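Local coordinates for protein carboxylase (Deinococcus radiodurans, PDB 5H80) that probably catalyses, through its biotin carboxylase domain, the ATP-dependent carboxylation of biotin as the first half-reaction of a single-chain biotin-dependent carboxylase, at residues Leu139-Asp144 and Arg149-Arg154; Arg236-Gln241 and Thr281-Ala286. One frame throughout, in Å; residues are numbered along the deposited sequence.

Interaction 1. Residues Leu139-Asp144 and Arg149-Arg154; sequences LDLFGD and RGLAQR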
loop_
_atom_site.group_PDB
_atom_site.type_symbol
_atom_site.label_atom_id
_atom_site.label_comp_id
_atom_site.label_asym_id
_atom_site.label_seq_id
_atom_site.Cartn_x
_atom_site.Cartn_y
_atom_site.Cartn_z
ATOM N N LEU A 139 11.475 -25.433 -17.919
ATOM C CA LEU A 139 10.390 -26.011 -17.146
ATOM C C LEU A 139 10.666 -27.534 -16.872
ATOM O O LEU A 139 10.415 -28.107 -15.769
ATOM C CB LEU A 139 9.009 -25.839 -17.842
ATOM C CG LEU A 139 8.463 -24.389 -18.117
ATOM C CD1 LEU A 139 7.059 -24.397 -18.670
ATOM C CD2 LEU A 139 8.451 -23.589 -16.821
ATOM N N ASP A 140 11.152 -28.173 -17.921
ATOM C CA ASP A 140 11.428 -29.646 -17.820
ATOM C C ASP A 140 12.536 -29.897 -16.844
ATOM O O ASP A 140 12.456 -30.787 -15.986
ATOM C CB ASP A 140 11.820 -30.269 -19.167
ATOM C CG ASP A 140 10.606 -30.706 -19.997
ATOM O OD1 ASP A 140 9.547 -31.081 -19.410
ATOM O OD2 ASP A 140 10.743 -30.648 -21.235
ATOM N N LEU A 141 13.577 -29.111 -16.970
ATOM C CA LEU A 141 14.698 -29.166 -16.057
ATOM C C LEU A 141 14.339 -28.876 -14.587
ATOM O O LEU A 141 14.582 -29.706 -13.719
ATOM C CB LEU A 141 15.777 -28.269 -16.553
ATOM C CG LEU A 141 17.266 -28.628 -16.139
ATOM C CD1 LEU A 141 18.303 -27.782 -16.876
ATOM C CD2 LEU A 141 17.490 -28.544 -14.622
ATOM N N PHE A 142 13.739 -27.713 -14.279
ATOM C CA PHE A 142 13.485 -27.396 -12.907
ATOM C C PHE A 142 12.380 -28.193 -12.314
ATOM O O PHE A 142 12.229 -28.179 -11.129
ATOM C CB PHE A 142 13.322 -25.851 -12.709
ATOM C CG PHE A 142 14.578 -25.032 -13.000
ATOM C CD1 PHE A 142 15.853 -25.495 -12.725
ATOM C CD2 PHE A 142 14.466 -23.704 -13.360
ATOM C CE1 PHE A 142 16.982 -24.705 -12.959
ATOM C CE2 PHE A 142 15.591 -22.915 -13.592
ATOM C CZ PHE A 142 16.840 -23.408 -13.386
ATOM N N GLY A 143 11.590 -28.917 -13.157
ATOM C CA GLY A 143 10.611 -29.810 -12.679
ATOM C C GLY A 143 11.127 -31.223 -12.437
ATOM O O GLY A 143 10.421 -32.048 -11.894
ATOM N N ASP A 144 12.389 -31.452 -12.709
ATOM C CA ASP A 144 12.959 -32.789 -12.506
ATOM C C ASP A 144 13.994 -32.774 -11.382
ATOM O O ASP A 144 15.103 -32.185 -11.493
ATOM C CB ASP A 144 13.607 -33.262 -13.809
ATOM C CG ASP A 144 14.055 -34.724 -13.727
ATOM O OD1 ASP A 144 13.216 -35.578 -14.023
ATOM O OD2 ASP A 144 15.223 -35.008 -13.340
ATOM N N ARG A 149 19.162 -31.144 -9.430
ATOM C CA ARG A 149 20.234 -31.539 -8.531
ATOM C C ARG A 149 21.563 -31.595 -9.215
ATOM O O ARG A 149 22.517 -30.968 -8.750
ATOM C CB ARG A 149 19.896 -32.885 -7.887
ATOM C CG ARG A 149 20.819 -33.368 -6.778
ATOM C CD ARG A 149 20.286 -34.704 -6.220
ATOM N NE ARG A 149 21.259 -35.239 -5.283
ATOM C CZ ARG A 149 21.246 -35.043 -3.966
ATOM N NH1 ARG A 149 20.261 -34.358 -3.351
ATOM N NH2 ARG A 149 22.242 -35.538 -3.249
ATOM N N GLY A 150 21.625 -32.269 -10.360
ATOM C CA GLY A 150 22.845 -32.373 -11.085
ATOM C C GLY A 150 23.405 -31.058 -11.539
ATOM O O GLY A 150 24.621 -30.848 -11.441
ATOM N N LEU A 151 22.516 -30.187 -12.018
ATOM C CA LEU A 151 22.847 -28.779 -12.309
ATOM C C LEU A 151 23.405 -28.062 -11.078
ATOM O O LEU A 151 24.480 -27.426 -11.197
ATOM C CB LEU A 151 21.645 -27.997 -12.798
ATOM C CG LEU A 151 21.838 -26.558 -13.272
ATOM C CD1 LEU A 151 22.786 -26.431 -14.463
ATOM C CD2 LEU A 151 20.516 -25.974 -13.697
ATOM N N ALA A 152 22.758 -28.219 -9.943
ATOM C CA ALA A 152 23.264 -27.598 -8.716
ATOM C C ALA A 152 24.710 -28.103 -8.435
ATOM O O ALA A 152 25.651 -27.334 -8.296
ATOM C CB ALA A 152 22.352 -27.872 -7.573
ATOM N N GLN A 153 24.863 -29.428 -8.452
ATOM C CA GLN A 153 26.137 -30.073 -8.182
ATOM C C GLN A 153 27.246 -29.627 -9.110
ATOM O O GLN A 153 28.324 -29.375 -8.627
ATOM C CB GLN A 153 26.005 -31.564 -8.269
ATOM C CG GLN A 153 25.224 -32.151 -7.116
ATOM C CD GLN A 153 24.997 -33.597 -7.301
ATOM O OE1 GLN A 153 24.827 -34.053 -8.415
ATOM N NE2 GLN A 153 24.969 -34.322 -6.224
ATOM N N ARG A 154 26.986 -29.490 -10.419
ATOM C CA ARG A 154 27.976 -29.013 -11.394
ATOM C C ARG A 154 28.408 -27.547 -11.221
ATOM O O ARG A 154 29.533 -27.172 -11.470
ATOM C CB ARG A 154 27.442 -29.302 -12.829
ATOM C CG ARG A 154 27.338 -30.809 -13.108
ATOM C CD ARG A 154 27.002 -31.199 -14.554
ATOM N NE ARG A 154 25.598 -31.629 -14.695
ATOM C CZ ARG A 154 24.573 -30.852 -15.062
ATOM N NH1 ARG A 154 24.738 -29.579 -15.385
ATOM N NH2 ARG A 154 23.370 -31.366 -15.120
#
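The CA atoms of L141 and L151, the pair that face each other across the two helices, stand 9.0 Å apart, and the apolar contact between 139-144 and 149-154 is made by side chains. The first segment is the end of helix 136-142: G143 N still bonds back to L139 O at 3.0 Å, and D144 N reaches L141 O over the same distance. D144 then serves as N-cap of helix 145-154, its OD2 accepting a hydrogen bond from the backbone N of R147. The second segment is the last part of that helix, with regular bonds such as Q153 N to R149 O. Two consecutive helices are thus joined by a short capped turn, and helix 145-154 belongs to the part of the chain that matches the ATP-binding (ATP-grasp) family.

A single methyl does the touching from the second helix. L151 CD2 comes to the edge of the F142 ring, near the ring plane, with F142 CE1 3.8 Å away; the faces of that ring take no part in this contact. The same methyl meets L141 CD2 at 4.1 Å, the two leucine side chains crossing at about a right angle. In L151, chi1 (-174°) sends CG out from its helix and chi2 (61°) then turns CD2 to the ring edge; L141 CG is roughly anti to its own backbone N (chi1 -153°). F142 also packs on A317 of strand 312-318, while A152 touches F314 of the same strand.

Interaction 2. Residues Arg236-Gln241 and Thr281-Ala286; sequences RHIEVQ and TALIGA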
loop_
_atom_site.group_PDB
_atom_site.type_symbol
_atom_site.label_atom_id
_atom_site.label_comp_id
_atom_site.label_asym_id
_atom_site.label_seq_id
_atom_site.Cartn_x
_atom_site.Cartn_y
_atom_site.Cartn_z
ATOM N N ARG A 236 15.988 -22.765 8.646
ATOM C CA ARG A 236 15.117 -21.822 7.996
ATOM C C ARG A 236 14.967 -22.011 6.456
ATOM O O ARG A 236 15.887 -22.433 5.766
ATOM C CB ARG A 236 15.588 -20.384 8.338
ATOM C CG ARG A 236 15.426 -20.089 9.836
ATOM C CD ARG A 236 16.198 -18.789 10.234
ATOM N NE ARG A 236 15.778 -17.610 9.412
ATOM C CZ ARG A 236 16.208 -16.364 9.615
ATOM N NH1 ARG A 236 17.142 -16.081 10.575
ATOM N NH2 ARG A 236 15.834 -15.398 8.814
ATOM N N HIS A 237 13.779 -21.644 5.955
ATOM C CA HIS A 237 13.435 -21.710 4.570
ATOM C C HIS A 237 13.675 -20.327 4.077
ATOM O O HIS A 237 12.952 -19.451 4.458
ATOM C CB HIS A 237 12.011 -22.102 4.343
ATOM C CG HIS A 237 11.585 -22.045 2.900
ATOM N ND1 HIS A 237 11.235 -23.173 2.193
ATOM C CD2 HIS A 237 11.440 -21.008 2.024
ATOM C CE1 HIS A 237 10.956 -22.850 0.942
ATOM N NE2 HIS A 237 10.946 -21.535 0.847
ATOM N N ILE A 238 14.707 -20.177 3.290
ATOM C CA ILE A 238 15.069 -18.865 2.670
ATOM C C ILE A 238 15.197 -18.987 1.144
ATOM O O ILE A 238 15.858 -19.869 0.646
ATOM C CB ILE A 238 16.341 -18.313 3.303
ATOM C CG1 ILE A 238 16.280 -18.170 4.835
ATOM C CG2 ILE A 238 16.549 -16.916 2.755
ATOM C CD1 ILE A 238 17.532 -17.529 5.503
ATOM N N GLU A 239 14.495 -18.118 0.405
ATOM C CA GLU A 239 14.333 -18.289 -1.046
ATOM C C GLU A 239 14.725 -16.977 -1.671
ATOM O O GLU A 239 14.488 -15.919 -1.092
ATOM C CB GLU A 239 12.943 -18.669 -1.472
ATOM C CG GLU A 239 11.790 -17.642 -1.145
ATOM C CD GLU A 239 10.383 -18.220 -1.339
ATOM O OE1 GLU A 239 10.199 -19.471 -1.391
ATOM O OE2 GLU A 239 9.441 -17.444 -1.462
ATOM N N VAL A 240 15.194 -17.074 -2.869
ATOM C CA VAL A 240 15.676 -15.884 -3.593
ATOM C C VAL A 240 14.847 -15.618 -4.801
ATOM O O VAL A 240 14.642 -16.477 -5.611
ATOM C CB VAL A 240 17.187 -16.005 -4.008
ATOM C CG1 VAL A 240 17.535 -14.875 -4.871
ATOM C CG2 VAL A 240 18.114 -16.162 -2.823
ATOM N N GLN A 241 14.323 -14.369 -4.960
ATOM C CA GLN A 241 13.611 -13.968 -6.149
ATOM C C GLN A 241 14.554 -13.561 -7.263
ATOM O O GLN A 241 15.370 -12.593 -7.052
ATOM C CB GLN A 241 12.733 -12.733 -5.782
ATOM C CG GLN A 241 11.939 -12.249 -6.931
ATOM C CD GLN A 241 10.765 -13.231 -7.330
ATOM O OE1 GLN A 241 9.866 -13.447 -6.584
ATOM N NE2 GLN A 241 10.965 -13.950 -8.511
ATOM N N THR A 281 24.573 -12.911 0.661
ATOM C CA THR A 281 25.238 -12.741 -0.572
ATOM C C THR A 281 25.518 -14.152 -1.101
ATOM O O THR A 281 25.484 -14.308 -2.305
ATOM C CB THR A 281 26.516 -11.869 -0.640
ATOM O OG1 THR A 281 27.690 -12.617 -0.931
ATOM C CG2 THR A 281 26.570 -10.905 0.226
ATOM N N ALA A 282 25.768 -15.078 -0.204
ATOM C CA ALA A 282 25.942 -16.474 -0.734
ATOM C C ALA A 282 24.721 -17.134 -1.363
ATOM O O ALA A 282 24.800 -17.751 -2.510
ATOM C CB ALA A 282 26.537 -17.369 0.302
ATOM N N LEU A 283 23.597 -16.969 -0.689
ATOM C CA LEU A 283 22.322 -17.435 -1.222
ATOM C C LEU A 283 21.984 -16.834 -2.547
ATOM O O LEU A 283 21.682 -17.499 -3.508
ATOM C CB LEU A 283 21.214 -17.131 -0.256
ATOM C CG LEU A 283 20.651 -17.978 0.841
ATOM C CD1 LEU A 283 20.865 -19.513 0.855
ATOM C CD2 LEU A 283 20.588 -17.312 2.147
ATOM N N ILE A 284 22.121 -15.511 -2.686
ATOM C CA ILE A 284 21.823 -14.861 -3.941
ATOM C C ILE A 284 22.758 -15.245 -5.073
ATOM O O ILE A 284 22.304 -15.518 -6.178
ATOM C CB ILE A 284 21.747 -13.360 -3.749
ATOM C CG1 ILE A 284 20.642 -13.139 -2.664
ATOM C CG2 ILE A 284 21.564 -12.699 -5.084
ATOM C CD1 ILE A 284 20.590 -11.602 -2.326
ATOM N N GLY A 285 24.031 -15.448 -4.735
ATOM C CA GLY A 285 25.049 -15.871 -5.702
ATOM C C GLY A 285 24.676 -17.252 -6.275
ATOM O O GLY A 285 24.782 -17.402 -7.503
ATOM N N ALA A 286 24.362 -18.192 -5.400
ATOM C CA ALA A 286 23.859 -19.528 -5.824
ATOM C C ALA A 286 22.671 -19.450 -6.761
ATOM O O ALA A 286 22.658 -20.029 -7.866
ATOM C CB ALA A 286 23.492 -20.441 -4.630
#
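V240 and I284 meet with their side chains at about a right angle: V240 CG2 lies 3.9 Å from I284 CG1, with V240 CG1 only slightly farther from that atom. The same CG2 also packs beside the backbone of the preceding helical residue, 3.9 Å from L283 O and 4.1 Å from L283 CB, so one valine methyl sits against two consecutive residues of the helix. Two positions earlier on the strand, I238 crosses L283 in the same perpendicular manner and touches methyl to methyl, I238 CG2 to L283 CD2 at 4.1 Å. That methyl faces the helix because it is the branch set opposite the backbone N, CG1 being turned beside it (chi1 -55°).

Helix 277-293 here covers one face of the antiparallel sheet containing strand 236-245, within the ATP-grasp-type region of the biotin carboxylase fold. The short axes pass 8.5 Å apart at a crossing angle of -54°, and alternation along the strand sends I238 and V240 to the helix while E239 points away. L283 also packs on F304 and F312, spreading the apolar layer over neighbouring strands.

E239, turned from the helix, takes part in a polar cluster. H237 NE2 donates to E239 OE1 at 3.1 Å, nearly straight at 166°; the oxygen lies in the imidazole plane, whereas the nitrogen approaches from above the carboxylate plane. E239 also forms salt bridges with R255 and K265.

The two contacts come in series along the chain: interaction 1 closes before interaction 2 opens, and their centres lie about 17 Å apart, with nearest atoms about 8 Å from one another and no direct touch. Both lie against the antiparallel sheet of strands 249-256, 236-245, 299-306 and 312-318: interaction 2 includes its strand 236-245, and interaction 1 touches it through strand 312-318. That edge strand receives side chains from both, F142 and A152 in interaction 1 and A282, L283 and A286 in interaction 2. A local joint between successive helices and a long-range helix-on-sheet packing thus bring helices from different places in the chain onto the same sheet of the ATP-grasp-type fold.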